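Local coordinates for Pab-dependent poly(a)-specific ribonuclease subunit PAN2 (Neurospora crassa, PDB 4CZW), which probably shortens mRNA poly(A) tails as catalytic subunit of the PAN2-PAN3 deadenylase, captured here as its ubiquitin-protease-like and exonuclease domains, at residues Pro438-Ala443 and Leu542-Leu547; His472-Ala477 and Arg556-Gln561; Asn43-Ser48 and His101-Leu106; Thr407-Ser412 and Leu536-Asn541. All blocks are in the same frame, centred on the assembly; numbering follows the deposited sequence.

In the fold
Interaction 3 comes first along the chain and lies within the ubiquitin-protease-like domain, predicted to be inactive, about 10 Å from the chain's centre. The other three interleave: 407-412, 438-443 and 472-477 meet, in the same order, 536-541, 542-547 and 556-561. Interactions 1 and 2 share the exonuclease sheet through the neighbouring strands 441-451 and 471-481, their centres about 18 Å apart. Interaction 4, centred about 12 Å from interaction 1, packs helix 529-541 against the loop between helices 404-407 and 412-415, and Leu539 and Val540 of the helix touch Phe546. Interactions 2 and 3 meet where Asn559 bonds to His101 and Asn104, a point at which the nuclease rests on the protease-like scaffold.

Interaction 1 (Pro438-Ala443 and Leu542-Leu547)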
loop_
_atom_site.group_PDB
_atom_site.type_symbol
_atom_site.label_atom_id
_atom_site.label_comp_id
_atom_site.label_asym_id
_atom_site.label_seq_id
_atom_site.Cartn_x
_atom_site.Cartn_y
_atom_site.Cartn_z
ATOM N N PRO A 438 -3.693 -1.448 -24.872
ATOM C CA PRO A 438 -4.715 -2.440 -24.513
ATOM C C PRO A 438 -4.759 -3.633 -25.467
ATOM O O PRO A 438 -5.175 -4.721 -25.069
ATOM C CB PRO A 438 -6.021 -1.640 -24.590
ATOM C CG PRO A 438 -5.607 -0.214 -24.435
ATOM C CD PRO A 438 -4.277 -0.119 -25.113
ATOM N N ASP A 439 -4.334 -3.428 -26.709
ATOM C CA ASP A 439 -4.353 -4.489 -27.710
ATOM C C ASP A 439 -3.074 -5.320 -27.676
ATOM O O ASP A 439 -3.024 -6.422 -28.221
ATOM C CB ASP A 439 -4.554 -3.901 -29.108
ATOM C CG ASP A 439 -5.861 -3.146 -29.240
ATOM O OD1 ASP A 439 -6.848 -3.540 -28.581
ATOM O OD2 ASP A 439 -5.904 -2.159 -30.005
ATOM N N THR A 440 -2.044 -4.784 -27.030
ATOM C CA THR A 440 -0.742 -5.439 -26.981
ATOM C C THR A 440 -0.751 -6.680 -26.091
ATOM O O THR A 440 -1.157 -6.624 -24.930
ATOM C CB THR A 440 0.348 -4.472 -26.478
ATOM O OG1 THR A 440 0.439 -3.348 -27.364
ATOM C CG2 THR A 440 1.697 -5.171 -26.417
ATOM N N VAL A 441 -0.302 -7.799 -26.649
ATOM C CA VAL A 441 -0.158 -9.036 -25.891
ATOM C C VAL A 441 1.315 -9.312 -25.609
ATOM O O VAL A 441 2.145 -9.261 -26.516
ATOM C CB VAL A 441 -0.770 -10.238 -26.640
ATOM C CG1 VAL A 441 -0.538 -11.525 -25.862
ATOM C CG2 VAL A 441 -2.256 -10.014 -26.887
ATOM N N ILE A 442 1.639 -9.596 -24.352
ATOM C CA ILE A 442 3.016 -9.886 -23.973
ATOM C C ILE A 442 3.125 -11.218 -23.231
ATOM O O ILE A 442 2.285 -11.547 -22.394
ATOM C CB ILE A 442 3.610 -8.761 -23.095
ATOM C CG1 ILE A 442 2.721 -8.497 -21.878
ATOM C CG2 ILE A 442 3.778 -7.484 -23.905
ATOM C CD1 ILE A 442 3.240 -7.402 -20.973
ATOM N N ALA A 443 4.161 -11.984 -23.558
ATOM C CA ALA A 443 4.417 -13.257 -22.893
ATOM C C ALA A 443 5.430 -13.071 -21.770
ATOM O O ALA A 443 6.487 -12.473 -21.974
ATOM C CB ALA A 443 4.907 -14.293 -23.891
ATOM N N LEU A 542 -1.031 0.103 -18.634
ATOM C CA LEU A 542 -1.152 0.446 -20.046
ATOM C C LEU A 542 -2.266 -0.373 -20.688
ATOM O O LEU A 542 -2.752 -0.040 -21.769
ATOM C CB LEU A 542 0.172 0.222 -20.781
ATOM C CG LEU A 542 1.255 1.281 -20.568
ATOM C CD1 LEU A 542 2.523 0.920 -21.325
ATOM C CD2 LEU A 542 0.753 2.652 -20.989
ATOM N N GLY A 543 -2.667 -1.445 -20.011
ATOM C CA GLY A 543 -3.764 -2.276 -20.467
ATOM C C GLY A 543 -3.317 -3.523 -21.203
ATOM O O GLY A 543 -4.122 -4.189 -21.854
ATOM N N CYS A 544 -2.031 -3.844 -21.097
ATOM C CA CYS A 544 -1.466 -4.994 -21.796
ATOM C C CYS A 544 -2.050 -6.313 -21.305
ATOM O O CYS A 544 -2.489 -6.424 -20.159
ATOM C CB CYS A 544 0.055 -5.019 -21.643
ATOM S SG CYS A 544 0.902 -3.605 -22.369
ATOM N N LYS A 545 -2.048 -7.309 -22.184
ATOM C CA LYS A 545 -2.519 -8.645 -21.842
ATOM C C LYS A 545 -1.338 -9.566 -21.563
ATOM O O LYS A 545 -0.518 -9.824 -22.445
ATOM C CB LYS A 545 -3.385 -9.212 -22.969
ATOM C CG LYS A 545 -4.582 -8.343 -23.318
ATOM C CD LYS A 545 -5.243 -8.793 -24.610
ATOM C CE LYS A 545 -6.361 -7.845 -25.009
ATOM N NZ LYS A 545 -6.947 -8.189 -26.335
ATOM N N PHE A 546 -1.251 -10.054 -20.332
ATOM C CA PHE A 546 -0.133 -10.896 -19.918
ATOM C C PHE A 546 -0.390 -12.362 -20.244
ATOM O O PHE A 546 -1.343 -12.963 -19.747
ATOM C CB PHE A 546 0.141 -10.722 -18.423
ATOM C CG PHE A 546 0.803 -9.418 -18.076
ATOM C CD1 PHE A 546 0.085 -8.233 -18.093
ATOM C CD2 PHE A 546 2.143 -9.378 -17.730
ATOM C CE1 PHE A 546 0.693 -7.033 -17.777
ATOM C CE2 PHE A 546 2.756 -8.181 -17.410
ATOM C CZ PHE A 546 2.030 -7.007 -17.434
ATOM N N LEU A 547 0.470 -12.930 -21.083
ATOM C CA LEU A 547 0.341 -14.320 -21.503
ATOM C C LEU A 547 1.407 -15.183 -20.834
ATOM O O LEU A 547 2.581 -14.816 -20.801
ATOM C CB LEU A 547 0.439 -14.426 -23.030
ATOM C CG LEU A 547 -0.041 -15.703 -23.728
ATOM C CD1 LEU A 547 -0.479 -15.384 -25.150
ATOM C CD2 LEU A 547 1.038 -16.777 -23.739
#
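Val441, Ile442 and Ala443 pair in parallel with Lys545, Phe546 and Leu547, joining strands 441-451 and 545-548 in the mixed sheet of the exonuclease domain, an RNase H-like fold of the DEDD type. Lys545 binds through both backbone polar atoms: its N donates to Thr440 O at 3.0 Å, and its O accepts from Ile442 N at 2.9 Å. Ile442 O in turn takes Leu547 N. On the face of Lys545, the first torsion puts CG anti to the carbonyl carbon (chi1 -57°), and the extended chain beyond runs back past Val441, with Lys545 CD 3.9 Å from Val441 CG2. Its CE goes on to Pro438 O. With an alanine here, Val441 CG2 would probably lose its aliphatic cover and a gap would open between it and Pro438 O. Farther along this face Val441 CG1 meets Leu547 CD1 at 3.9 Å, and helix 604-623 packs on Leu547. On the other face Ile442 CG1 sits between backbone N and carbonyl carbon (chi1 54°), which swings CD1 over the Phe546 ring in a CH-pi contact. Leu539 of helix 529-541 touches both side chains. That helix ends in a Schellman motif at Gly543, whose O receives the CA-H of Pro438, with Pro438 CA and Gly543 O 3.2 Å apart.

Interaction 2 (His472-Ala477 and Arg556-Gln561)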
loop_
_atom_site.group_PDB
_atom_site.type_symbol
_atom_site.label_atom_id
_atom_site.label_comp_id
_atom_site.label_asym_id
_atom_site.label_seq_id
_atom_site.Cartn_x
_atom_site.Cartn_y
_atom_site.Cartn_z
ATOM N N HIS A 472 9.864 -17.083 -1.325
ATOM C CA HIS A 472 10.421 -16.951 -2.666
ATOM C C HIS A 472 10.607 -15.489 -3.055
ATOM O O HIS A 472 10.006 -14.594 -2.461
ATOM C CB HIS A 472 9.530 -17.652 -3.693
ATOM C CG HIS A 472 9.560 -19.147 -3.604
ATOM N ND1 HIS A 472 10.622 -19.898 -4.058
ATOM C CD2 HIS A 472 8.655 -20.029 -3.120
ATOM C CE1 HIS A 472 10.372 -21.179 -3.855
ATOM N NE2 HIS A 472 9.184 -21.285 -3.288
ATOM N N ALA A 473 11.441 -15.258 -4.061
ATOM C CA ALA A 473 11.678 -13.915 -4.573
ATOM C C ALA A 473 12.076 -13.968 -6.042
ATOM O O ALA A 473 12.755 -14.900 -6.475
ATOM C CB ALA A 473 12.749 -13.213 -3.758
ATOM N N ILE A 474 11.647 -12.968 -6.804
ATOM C CA ILE A 474 11.979 -12.891 -8.219
ATOM C C ILE A 474 13.474 -12.677 -8.417
ATOM O O ILE A 474 14.046 -11.717 -7.901
ATOM C CB ILE A 474 11.209 -11.756 -8.921
ATOM C CG1 ILE A 474 9.703 -11.928 -8.721
ATOM C CG2 ILE A 474 11.552 -11.715 -10.403
ATOM C CD1 ILE A 474 9.161 -13.220 -9.286
ATOM N N ALA A 475 14.104 -13.581 -9.160
ATOM C CA ALA A 475 15.525 -13.469 -9.464
ATOM C C ALA A 475 15.724 -13.091 -10.926
ATOM O O ALA A 475 16.766 -12.557 -11.306
ATOM C CB ALA A 475 16.243 -14.767 -9.147
ATOM N N ARG A 476 14.712 -13.375 -11.738
ATOM C CA ARG A 476 14.751 -13.061 -13.160
ATOM C C ARG A 476 13.338 -12.892 -13.707
ATOM O O ARG A 476 12.447 -13.684 -13.402
ATOM C CB ARG A 476 15.492 -14.152 -13.935
ATOM C CG ARG A 476 15.575 -13.904 -15.432
ATOM C CD ARG A 476 16.157 -15.102 -16.161
ATOM N NE ARG A 476 16.188 -14.896 -17.606
ATOM C CZ ARG A 476 16.553 -15.823 -18.485
ATOM N NH1 ARG A 476 16.918 -17.028 -18.068
ATOM N NH2 ARG A 476 16.551 -15.548 -19.782
ATOM N N ALA A 477 13.137 -11.856 -14.512
ATOM C CA ALA A 477 11.835 -11.599 -15.115
ATOM C C ALA A 477 11.968 -11.382 -16.617
ATOM O O ALA A 477 12.608 -10.430 -17.063
ATOM C CB ALA A 477 11.175 -10.396 -14.460
ATOM N N ARG A 556 2.058 -13.580 -7.730
ATOM C CA ARG A 556 2.103 -13.583 -6.273
ATOM C C ARG A 556 3.490 -13.221 -5.750
ATOM O O ARG A 556 3.625 -12.423 -4.823
ATOM C CB ARG A 556 1.673 -14.945 -5.731
ATOM C CG ARG A 556 2.060 -15.179 -4.282
ATOM C CD ARG A 556 1.306 -16.354 -3.695
ATOM N NE ARG A 556 -0.100 -16.035 -3.471
ATOM C CZ ARG A 556 -0.574 -15.507 -2.347
ATOM N NH1 ARG A 556 0.247 -15.239 -1.341
ATOM N NH2 ARG A 556 -1.869 -15.248 -2.229
ATOM N N VAL A 557 4.519 -13.811 -6.349
ATOM C CA VAL A 557 5.894 -13.549 -5.940
ATOM C C VAL A 557 6.365 -12.200 -6.483
ATOM O O VAL A 557 7.147 -11.498 -5.841
ATOM C CB VAL A 557 6.839 -14.672 -6.408
ATOM C CG1 VAL A 557 8.257 -14.424 -5.918
ATOM C CG2 VAL A 557 6.334 -16.015 -5.905
ATOM N N ILE A 558 5.870 -11.835 -7.663
ATOM C CA ILE A 558 6.102 -10.504 -8.216
ATOM C C ILE A 558 5.427 -9.464 -7.319
ATOM O O ILE A 558 5.859 -8.311 -7.247
ATOM C CB ILE A 558 5.572 -10.394 -9.671
ATOM C CG1 ILE A 558 6.393 -11.280 -10.609
ATOM C CG2 ILE A 558 5.612 -8.958 -10.175
ATOM C CD1 ILE A 558 5.908 -11.262 -12.043
ATOM N N ASN A 559 4.384 -9.906 -6.615
ATOM C CA ASN A 559 3.569 -9.059 -5.742
ATOM C C ASN A 559 2.836 -7.999 -6.557
ATOM O O ASN A 559 3.060 -6.800 -6.389
ATOM C CB ASN A 559 4.423 -8.406 -4.650
ATOM C CG ASN A 559 3.600 -7.908 -3.475
ATOM O OD1 ASN A 559 4.148 -7.461 -2.468
ATOM N ND2 ASN A 559 2.279 -7.997 -3.590
ATOM N N ILE A 560 1.953 -8.459 -7.437
ATOM C CA ILE A 560 1.182 -7.571 -8.295
ATOM C C ILE A 560 -0.198 -8.173 -8.559
ATOM O O ILE A 560 -0.393 -9.383 -8.426
ATOM C CB ILE A 560 1.912 -7.308 -9.631
ATOM C CG1 ILE A 560 1.406 -6.021 -10.288
ATOM C CG2 ILE A 560 1.777 -8.502 -10.568
ATOM C CD1 ILE A 560 2.156 -5.646 -11.542
ATOM N N GLN A 561 -1.157 -7.322 -8.911
ATOM C CA GLN A 561 -2.507 -7.770 -9.233
ATOM C C GLN A 561 -2.863 -7.409 -10.670
ATOM O O GLN A 561 -2.796 -6.243 -11.061
ATOM C CB GLN A 561 -3.524 -7.159 -8.266
ATOM C CG GLN A 561 -3.419 -7.672 -6.836
ATOM C CD GLN A 561 -4.029 -9.050 -6.659
ATOM O OE1 GLN A 561 -4.819 -9.504 -7.486
ATOM N NE2 GLN A 561 -3.664 -9.722 -5.574
#
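Ile474 and Val557 meet through two torsion choices. In Ile474, CG1 is anti to the carbonyl carbon and the chain folds again at chi2 (-61°), turning CD1 toward the helix end; in Val557, CG1 stands opposite its own backbone N (chi1 -177°) and faces the strand. Ile474 CD1 thus settles between two neighbouring helix residues, 3.7 Å from Val557 CG1 and 3.6 Å from Ile558 CG1, crossing both side chains at a slant. The same Val557 CG1 also rests on the strand backbone, 3.7 Å from Ala473 CA, and reaches His472 CB. The contact is wholly apolar, with no hydrogen bond across it. A glycine in place of Ile474 would probably leave Val557 CG1 and Ile558 CG1 without their shared partner and open a gap between strand and helix. Ile558 lies one turn after Asp554, a metal ligand by similarity, their side chains about 4 Å apart, so the packing borders the probable catalytic site. The helix ends in a Schellman motif at Asn559. Around the contact, Phe448 of strand 441-451 touches both Ile474 and Val557, Ile496 of strand 490-496 touches Ile474, and Tyr533 and Leu536 of helix 529-541 cover Ile558.

Interaction 3 (Asn43-Ser48 and His101-Leu106); sequences NNITNS and HATNML
Ile45 and Leu106 bury the most surface here, though their side chains, crossing at about a right angle, meet only where Ile45 CG2 lies 4.0 Å from Leu106 CD1. With CG1 anti to the carbonyl carbon (chi1 -44°), Ile45 sends CD1 the other way, to 3.8 Å from His101 CB and beside Thr103 OG1. Next come contacts of carbon with backbone oxygen: the methyl end of Leu106 pushes against a type II beta turn, Ile45 to Ser48, where CD1 meets Thr46 O and Asn47 O, and CD2 also touches Asn47 O. Asn47 has the positive phi (61°) expected at the third position of such a turn, which is closed by a weak bond from Ser48 N to Ile45 O. Polar bonds lie within each segment or lead outward. His101 ND1 and Thr103 OG1 are hydrogen-bonded at 2.7 Å, which ties the imidazole to the hydroxyl beside Ile45 CD1; Leu106 N donates to Ala102 O, the N-cap residue, and Asn47 OD1 takes Glu122 N. The segment 43-48 probably corresponds in position to the Cys box of active ubiquitin-specific proteases, consistent with the predicted lack of activity, as it holds no cysteine. The loop connects strand 40-41 to helix 51-58, whose Leu54, together with Val88 of helix 81-94, packs on Ala102 at the start of helix 103-109.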
loop_
_atom_site.group_PDB
_atom_site.type_symbol
_atom_site.label_atom_id
_atom_site.label_comp_id
_atom_site.label_asym_id
_atom_site.label_seq_id
_atom_site.Cartn_x
_atom_site.Cartn_y
_atom_site.Cartn_z
ATOM N N ASN A 43 -1.132 -11.848 6.447
ATOM C CA ASN A 43 -0.381 -11.512 7.655
ATOM C C ASN A 43 0.797 -12.431 7.969
ATOM O O ASN A 43 1.234 -12.509 9.119
ATOM C CB ASN A 43 -1.327 -11.498 8.860
ATOM C CG ASN A 43 -2.087 -12.803 9.021
ATOM O OD1 ASN A 43 -1.857 -13.767 8.291
ATOM N ND2 ASN A 43 -2.999 -12.839 9.985
ATOM N N ASN A 44 1.311 -13.126 6.961
ATOM C CA ASN A 44 2.433 -14.032 7.169
ATOM C C ASN A 44 3.747 -13.411 6.725
ATOM O O ASN A 44 4.657 -14.104 6.272
ATOM C CB ASN A 44 2.199 -15.339 6.425
ATOM C CG ASN A 44 1.980 -15.133 4.939
ATOM O OD1 ASN A 44 1.382 -14.144 4.518
ATOM N ND2 ASN A 44 2.470 -16.070 4.136
ATOM N N ILE A 45 3.832 -12.094 6.856
ATOM C CA ILE A 45 4.992 -11.345 6.404
ATOM C C ILE A 45 5.591 -10.572 7.573
ATOM O O ILE A 45 4.885 -10.212 8.514
ATOM C CB ILE A 45 4.613 -10.377 5.259
ATOM C CG1 ILE A 45 3.714 -11.089 4.245
ATOM C CG2 ILE A 45 5.854 -9.818 4.576
ATOM C CD1 ILE A 45 3.108 -10.176 3.205
ATOM N N THR A 46 6.899 -10.344 7.526
ATOM C CA THR A 46 7.562 -9.518 8.524
ATOM C C THR A 46 6.985 -8.107 8.470
ATOM O O THR A 46 6.747 -7.576 7.385
ATOM C CB THR A 46 9.086 -9.476 8.301
ATOM O OG1 THR A 46 9.599 -10.814 8.273
ATOM C CG2 THR A 46 9.774 -8.700 9.412
ATOM N N ASN A 47 6.746 -7.521 9.642
ATOM C CA ASN A 47 6.153 -6.190 9.761
ATOM C C ASN A 47 4.760 -6.112 9.140
ATOM O O ASN A 47 4.386 -5.090 8.564
ATOM C CB ASN A 47 7.064 -5.134 9.126
ATOM C CG ASN A 47 8.463 -5.140 9.711
ATOM O OD1 ASN A 47 8.641 -5.264 10.922
ATOM N ND2 ASN A 47 9.465 -5.011 8.849
ATOM N N SER A 48 3.990 -7.189 9.269
ATOM C CA SER A 48 2.637 -7.235 8.722
ATOM C C SER A 48 1.652 -6.471 9.601
ATOM O O SER A 48 0.454 -6.433 9.318
ATOM C CB SER A 48 2.171 -8.682 8.551
ATOM O OG SER A 48 2.188 -9.374 9.787
ATOM N N HIS A 101 -1.282 -8.757 -0.641
ATOM C CA HIS A 101 -0.182 -8.741 0.316
ATOM C C HIS A 101 0.837 -7.671 -0.060
ATOM O O HIS A 101 1.040 -7.380 -1.238
ATOM C CB HIS A 101 0.485 -10.118 0.409
ATOM C CG HIS A 101 1.230 -10.522 -0.825
ATOM N ND1 HIS A 101 2.597 -10.391 -0.944
ATOM C CD2 HIS A 101 0.800 -11.065 -1.989
ATOM C CE1 HIS A 101 2.977 -10.832 -2.130
ATOM N NE2 HIS A 101 1.907 -11.246 -2.784
ATOM N N ALA A 102 1.468 -7.083 0.951
ATOM C CA ALA A 102 2.400 -5.983 0.737
ATOM C C ALA A 102 3.837 -6.397 1.034
ATOM O O ALA A 102 4.546 -5.713 1.771
ATOM C CB ALA A 102 2.007 -4.788 1.593
ATOM N N THR A 103 4.260 -7.513 0.449
ATOM C CA THR A 103 5.598 -8.050 0.682
ATOM C C THR A 103 6.699 -7.093 0.231
ATOM O O THR A 103 7.612 -6.784 0.997
ATOM C CB THR A 103 5.789 -9.400 -0.036
ATOM O OG1 THR A 103 4.883 -10.367 0.509
ATOM C CG2 THR A 103 7.212 -9.899 0.136
ATOM N N ASN A 104 6.605 -6.627 -1.011
ATOM C CA ASN A 104 7.610 -5.729 -1.577
ATOM C C ASN A 104 7.770 -4.437 -0.782
ATOM O O ASN A 104 8.874 -3.907 -0.657
ATOM C CB ASN A 104 7.266 -5.388 -3.029
ATOM C CG ASN A 104 7.369 -6.585 -3.954
ATOM O OD1 ASN A 104 7.834 -7.654 -3.560
ATOM N ND2 ASN A 104 6.947 -6.403 -5.201
HETATM N N MSE A 105 6.663 -3.936 -0.247
HETATM C CA MSE A 105 6.658 -2.653 0.444
HETATM C C MSE A 105 7.222 -2.766 1.860
HETATM O O MSE A 105 7.858 -1.836 2.355
HETATM C CB MSE A 105 5.238 -2.079 0.472
HETATM C CG MSE A 105 4.563 -2.081 1.835
HETATM SE SE MSE A 105 4.592 -0.319 2.650
HETATM C CE MSE A 105 3.777 0.664 1.186
ATOM N N LEU A 106 6.996 -3.908 2.503
ATOM C CA LEU A 106 7.504 -4.134 3.851
ATOM C C LEU A 106 8.976 -4.509 3.786
ATOM O O LEU A 106 9.730 -4.301 4.737
ATOM C CB LEU A 106 6.700 -5.225 4.558
ATOM C CG LEU A 106 5.218 -4.920 4.790
ATOM C CD1 LEU A 106 4.519 -6.103 5.441
ATOM C CD2 LEU A 106 5.052 -3.663 5.629
#

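Interaction 4 (Thr407-Ser412 and Leu536-Asn541); sequences TRLDTS and LWVLVN
Leu409 packs on a helix in which two of its partners, Trp537 and Asn541, are folded against each other: the Asn541 amide nitrogen ND2 sits over the centre of the Trp537 ring, 3.2 Å above its plane. That nitrogen also donates to Trp537 O at 2.9 Å, coming from above the carbonyl plane, while Asn541 N reaches the same oxygen from the opposite face. The ND2 bond, with weak ones from Asn541 ND2 to Asp90 and from Lys94 to Asn541 OD1, holds the amide over the indole. Leu409 CG is anti to the backbone N (chi1 172°), which carries both methyls to the helix. CD1 meets the indole at Trp537 CZ3, 3.8 Å away, and CD2 lies 3.8 Å from Val538 CG1 and 3.9 Å from Asn541 CB. The contact joins helix 529-541 of the exonuclease domain to the loop between helices 404-407 and 412-415. In that loop Asp410 forms an Asx turn: OD1 accepts Ser412 N at 3.1 Å from above the carboxylate plane, and Ser412 OG on its syn lone pair. Beside this turn, Asp410 O lies against Val538 CG2, and Thr411 CG2 is 4.1 Å from Val538 CG1. Val413 and Leu414 touch Val538 as well. The Asp410 backbone is hydrogen-bonded to Ala72, close in sequence to His70 and Cys75, which bind one of the zinc ions.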
loop_
_atom_site.group_PDB
_atom_site.type_symbol
_atom_site.label_atom_id
_atom_site.label_comp_id
_atom_site.label_asym_id
_atom_site.label_seq_id
_atom_site.Cartn_x
_atom_site.Cartn_y
_atom_site.Cartn_z
ATOM N N THR A 407 -3.823 8.153 -17.109
ATOM C CA THR A 407 -3.955 8.754 -18.432
ATOM C C THR A 407 -2.607 9.211 -18.981
ATOM O O THR A 407 -2.257 8.912 -20.124
ATOM C CB THR A 407 -4.923 9.954 -18.407
ATOM O OG1 THR A 407 -6.241 9.500 -18.072
ATOM C CG2 THR A 407 -4.961 10.643 -19.762
ATOM N N ARG A 408 -1.848 9.933 -18.163
ATOM C CA ARG A 408 -0.531 10.406 -18.568
ATOM C C ARG A 408 0.573 9.662 -17.821
ATOM O O ARG A 408 1.512 10.273 -17.309
ATOM C CB ARG A 408 -0.407 11.913 -18.343
ATOM C CG ARG A 408 -1.354 12.738 -19.200
ATOM C CD ARG A 408 -1.016 14.219 -19.141
ATOM N NE ARG A 408 -1.173 14.769 -17.798
ATOM C CZ ARG A 408 -2.309 15.270 -17.326
ATOM N NH1 ARG A 408 -3.396 15.288 -18.087
ATOM N NH2 ARG A 408 -2.362 15.751 -16.092
ATOM N N LEU A 409 0.447 8.341 -17.768
ATOM C CA LEU A 409 1.445 7.486 -17.134
ATOM C C LEU A 409 2.791 7.578 -17.845
ATOM O O LEU A 409 2.862 7.488 -19.070
ATOM C CB LEU A 409 0.957 6.035 -17.117
ATOM C CG LEU A 409 1.944 4.955 -16.665
ATOM C CD1 LEU A 409 2.272 5.105 -15.189
ATOM C CD2 LEU A 409 1.388 3.569 -16.959
ATOM N N ASP A 410 3.858 7.761 -17.073
ATOM C CA ASP A 410 5.201 7.827 -17.638
ATOM C C ASP A 410 5.696 6.428 -17.989
ATOM O O ASP A 410 5.631 5.514 -17.167
ATOM C CB ASP A 410 6.166 8.507 -16.665
ATOM C CG ASP A 410 7.524 8.772 -17.283
ATOM O OD1 ASP A 410 8.385 7.869 -17.240
ATOM O OD2 ASP A 410 7.731 9.885 -17.812
ATOM N N THR A 411 6.193 6.268 -19.211
ATOM C CA THR A 411 6.583 4.956 -19.716
ATOM C C THR A 411 8.067 4.876 -20.066
ATOM O O THR A 411 8.501 3.940 -20.738
ATOM C CB THR A 411 5.769 4.579 -20.967
ATOM O OG1 THR A 411 6.107 5.466 -22.042
ATOM C CG2 THR A 411 4.277 4.677 -20.685
ATOM N N SER A 412 8.838 5.854 -19.603
ATOM C CA SER A 412 10.252 5.960 -19.959
ATOM C C SER A 412 11.089 4.783 -19.458
ATOM O O SER A 412 12.154 4.497 -20.004
ATOM C CB SER A 412 10.833 7.267 -19.416
ATOM O OG SER A 412 10.742 7.318 -18.004
ATOM N N LEU A 536 6.823 -3.796 -15.136
ATOM C CA LEU A 536 5.642 -4.650 -15.128
ATOM C C LEU A 536 4.402 -3.879 -14.686
ATOM O O LEU A 536 3.315 -4.077 -15.226
ATOM C CB LEU A 536 5.864 -5.857 -14.214
ATOM C CG LEU A 536 7.086 -6.719 -14.535
ATOM C CD1 LEU A 536 7.159 -7.919 -13.605
ATOM C CD2 LEU A 536 7.061 -7.161 -15.989
ATOM N N TRP A 537 4.576 -2.994 -13.708
ATOM C CA TRP A 537 3.471 -2.195 -13.190
ATOM C C TRP A 537 2.934 -1.243 -14.253
ATOM O O TRP A 537 1.725 -1.039 -14.361
ATOM C CB TRP A 537 3.908 -1.409 -11.951
ATOM C CG TRP A 537 2.796 -0.624 -11.324
ATOM C CD1 TRP A 537 1.805 -1.106 -10.519
ATOM C CD2 TRP A 537 2.560 0.785 -11.449
ATOM N NE1 TRP A 537 0.966 -0.088 -10.136
ATOM C CE2 TRP A 537 1.408 1.083 -10.693
ATOM C CE3 TRP A 537 3.209 1.822 -12.126
ATOM C CZ2 TRP A 537 0.893 2.374 -10.595
ATOM C CZ3 TRP A 537 2.696 3.103 -12.027
ATOM C CH2 TRP A 537 1.549 3.368 -11.267
ATOM N N VAL A 538 3.840 -0.659 -15.031
ATOM C CA VAL A 538 3.457 0.228 -16.123
ATOM C C VAL A 538 2.690 -0.544 -17.194
ATOM O O VAL A 538 1.653 -0.088 -17.678
ATOM C CB VAL A 538 4.690 0.912 -16.757
ATOM C CG1 VAL A 538 4.335 1.534 -18.099
ATOM C CG2 VAL A 538 5.256 1.962 -15.816
ATOM N N LEU A 539 3.197 -1.723 -17.540
ATOM C CA LEU A 539 2.580 -2.564 -18.563
ATOM C C LEU A 539 1.158 -2.974 -18.187
ATOM O O LEU A 539 0.295 -3.107 -19.055
ATOM C CB LEU A 539 3.436 -3.808 -18.812
ATOM C CG LEU A 539 4.782 -3.567 -19.498
ATOM C CD1 LEU A 539 5.614 -4.838 -19.521
ATOM C CD2 LEU A 539 4.576 -3.030 -20.906
ATOM N N VAL A 540 0.916 -3.170 -16.894
ATOM C CA VAL A 540 -0.420 -3.502 -16.413
ATOM C C VAL A 540 -1.372 -2.326 -16.608
ATOM O O VAL A 540 -2.481 -2.491 -17.116
ATOM C CB VAL A 540 -0.405 -3.905 -14.925
ATOM C CG1 VAL A 540 -1.824 -4.043 -14.391
ATOM C CG2 VAL A 540 0.364 -5.201 -14.735
ATOM N N ASN A 541 -0.927 -1.137 -16.212
ATOM C CA ASN A 541 -1.755 0.061 -16.310
ATOM C C ASN A 541 -1.881 0.589 -17.737
ATOM O O ASN A 541 -2.737 1.428 -18.019
ATOM C CB ASN A 541 -1.208 1.160 -15.399
ATOM C CG ASN A 541 -1.496 0.897 -13.934
ATOM O OD1 ASN A 541 -2.614 1.106 -13.462
ATOM N ND2 ASN A 541 -0.487 0.434 -13.205
#